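Local coordinates for DisA protein (Sorangium cellulosum, PDB 6CCA) that probably transfers methyl groups to carbon of a polyketide intermediate, building a gem-dimethyl unit on the disorazol assembly line, at residues D199-L204 and S400-I405. Residues are numbered along the deposited sequence; the frame is centred on the assembly and turned at random.
Sequences DHFNEL and SIQNVI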
loop_
_atom_site.group_PDB
_atom_site.type_symbol
_atom_site.label_atom_id
_atom_site.label_comp_id
_atom_site.label_asym_id
_atom_site.label_seq_id
_atom_site.Cartn_x
_atom_site.Cartn_y
_atom_site.Cartn_z
ATOM N N ASP A 199 -2.259 12.126 -3.290
ATOM C CA ASP A 199 -3.338 12.669 -4.100
ATOM C C ASP A 199 -3.132 12.407 -5.559
ATOM O O ASP A 199 -4.090 12.102 -6.261
ATOM C CB ASP A 199 -3.485 14.186 -3.866
ATOM C CG ASP A 199 -4.058 14.514 -2.500
ATOM O OD1 ASP A 199 -4.633 13.634 -1.834
ATOM O OD2 ASP A 199 -3.919 15.697 -2.131
ATOM N N HIS A 200 -1.898 12.406 -6.027
ATOM C CA HIS A 200 -1.616 12.115 -7.435
ATOM C C HIS A 200 -2.132 10.708 -7.797
ATOM O O HIS A 200 -2.861 10.490 -8.791
ATOM C CB HIS A 200 -0.126 12.194 -7.692
ATOM C CG HIS A 200 0.256 11.681 -9.020
ATOM N ND1 HIS A 200 0.376 12.496 -10.123
ATOM C CD2 HIS A 200 0.527 10.428 -9.446
ATOM C CE1 HIS A 200 0.739 11.761 -11.171
ATOM N NE2 HIS A 200 0.844 10.508 -10.779
ATOM N N PHE A 201 -1.755 9.744 -7.001
ATOM C CA PHE A 201 -2.229 8.377 -7.208
ATOM C C PHE A 201 -3.729 8.159 -6.954
ATOM O O PHE A 201 -4.338 7.380 -7.676
ATOM C CB PHE A 201 -1.323 7.334 -6.555
ATOM C CG PHE A 201 0.057 7.354 -7.148
ATOM C CD1 PHE A 201 0.324 6.758 -8.353
ATOM C CD2 PHE A 201 1.092 8.045 -6.487
ATOM C CE1 PHE A 201 1.618 6.797 -8.861
ATOM C CE2 PHE A 201 2.345 8.141 -7.040
ATOM C CZ PHE A 201 2.574 7.530 -8.258
ATOM N N ASN A 202 -4.295 8.843 -5.962
ATOM C CA ASN A 202 -5.755 8.796 -5.708
ATOM C C ASN A 202 -6.518 9.266 -6.941
ATOM O O ASN A 202 -7.533 8.671 -7.385
ATOM C CB ASN A 202 -6.121 9.668 -4.492
ATOM C CG ASN A 202 -5.654 9.098 -3.162
ATOM O OD1 ASN A 202 -5.390 7.911 -3.032
ATOM N ND2 ASN A 202 -5.660 9.945 -2.136
ATOM N N GLU A 203 -5.982 10.292 -7.576
ATOM C CA GLU A 203 -6.613 10.872 -8.742
ATOM C C GLU A 203 -6.497 9.975 -9.943
ATOM O O GLU A 203 -7.474 9.889 -10.687
ATOM C CB GLU A 203 -6.115 12.295 -9.036
ATOM C CG GLU A 203 -6.537 13.288 -7.945
ATOM C CD GLU A 203 -8.055 13.539 -7.840
ATOM O OE1 GLU A 203 -8.828 13.332 -8.801
ATOM O OE2 GLU A 203 -8.492 13.902 -6.729
ATOM N N LEU A 204 -5.371 9.247 -10.065
ATOM C CA LEU A 204 -5.234 8.252 -11.118
ATOM C C LEU A 204 -6.183 7.092 -10.974
ATOM O O LEU A 204 -6.708 6.601 -11.956
ATOM C CB LEU A 204 -3.784 7.695 -11.251
ATOM C CG LEU A 204 -2.758 8.561 -11.925
ATOM C CD1 LEU A 204 -1.429 7.832 -11.859
ATOM C CD2 LEU A 204 -3.214 8.793 -13.385
ATOM N N SER A 400 9.435 5.601 -8.623
ATOM C CA SER A 400 9.328 4.173 -8.385
ATOM C C SER A 400 8.719 3.777 -7.061
ATOM O O SER A 400 8.542 2.581 -6.823
ATOM C CB SER A 400 10.692 3.484 -8.512
ATOM O OG SER A 400 11.583 4.056 -7.581
ATOM N N ILE A 401 8.386 4.730 -6.211
ATOM C CA ILE A 401 7.934 4.455 -4.858
ATOM C C ILE A 401 6.511 3.903 -4.811
ATOM O O ILE A 401 6.153 3.152 -3.893
ATOM C CB ILE A 401 7.947 5.796 -4.041
ATOM C CG1 ILE A 401 9.378 6.152 -3.708
ATOM C CG2 ILE A 401 7.128 5.681 -2.755
ATOM C CD1 ILE A 401 9.480 7.513 -3.010
ATOM N N GLN A 402 5.730 4.267 -5.784
ATOM C CA GLN A 402 4.306 3.974 -5.855
ATOM C C GLN A 402 3.848 4.008 -7.302
ATOM O O GLN A 402 4.410 4.721 -8.199
ATOM C CB GLN A 402 3.533 5.046 -5.102
ATOM C CG GLN A 402 2.063 4.849 -4.896
ATOM C CD GLN A 402 1.445 5.816 -3.911
ATOM O OE1 GLN A 402 2.105 6.682 -3.338
ATOM N NE2 GLN A 402 0.144 5.711 -3.757
ATOM N N ASN A 403 2.825 3.221 -7.567
ATOM C CA ASN A 403 2.199 3.230 -8.898
ATOM C C ASN A 403 0.742 2.804 -8.893
ATOM O O ASN A 403 0.289 2.130 -7.913
ATOM C CB ASN A 403 3.036 2.405 -9.886
ATOM C CG ASN A 403 2.887 2.920 -11.331
ATOM O OD1 ASN A 403 2.216 3.932 -11.586
ATOM N ND2 ASN A 403 3.510 2.210 -12.270
ATOM N N VAL A 404 0.008 3.231 -9.910
ATOM C CA VAL A 404 -1.281 2.619 -10.240
ATOM C C VAL A 404 -1.060 1.623 -11.405
ATOM O O VAL A 404 -0.349 1.917 -12.404
ATOM C CB VAL A 404 -2.313 3.658 -10.536
ATOM C CG1 VAL A 404 -3.521 3.075 -11.255
ATOM C CG2 VAL A 404 -2.740 4.353 -9.251
ATOM N N ILE A 405 -1.624 0.450 -11.253
ATOM C CA ILE A 405 -1.469 -0.684 -12.179
ATOM C C ILE A 405 -2.837 -1.144 -12.615
ATOM O O ILE A 405 -3.684 -1.388 -11.781
ATOM C CB ILE A 405 -0.657 -1.843 -11.593
ATOM C CG1 ILE A 405 0.709 -1.332 -11.053
ATOM C CG2 ILE A 405 -0.448 -2.931 -12.657
ATOM C CD1 ILE A 405 0.881 -1.561 -9.614
HETATM O O HOH W 1 -2.427 7.189 -3.039
#
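Gln-402 lies stretched over one face of the Phe-201 ring, a clear example of how a polar side chain can pack a helix against a strand. Its CG sits 3.9 Å from the ring centroid in a CH-pi contact, 17° off the normal, and its amide stacks on the ring with the planes 20° apart, CD lying 3.4 Å from Phe-201 CD2. With CG anti to the backbone N (chi1 -172°) and the chain extended beyond, the amide runs past the ring towards the helix; its NE2 hydrogen-bonds Asn-335 OD1 on strand 330-337 and donates, at 3.1 Å, to a water also within hydrogen-bonding distance of Asn-202 OD1. One residue on, Asn-403 presents mainly backbone, its CA 3.6 Å from Phe-201 CE1, while its ND2 turns to Leu-390 O and Ser-372. Val-404 CG2 then touches Phe-201 O (3.8 Å), Phe-201 CD1 and Leu-204 CB. His-200 CD2 sits over the centre of the ring's opposite face, and His-200 NE2 hydrogen-bonds His-392 NE2. Residues 199-204 of helix 196-216 run parallel to 402-405 of strand 402-409, which pairs antiparallel with strands 330-337 and 387-389 in the methyltransferase sheet, while helix 372-381 packs against Ile-405.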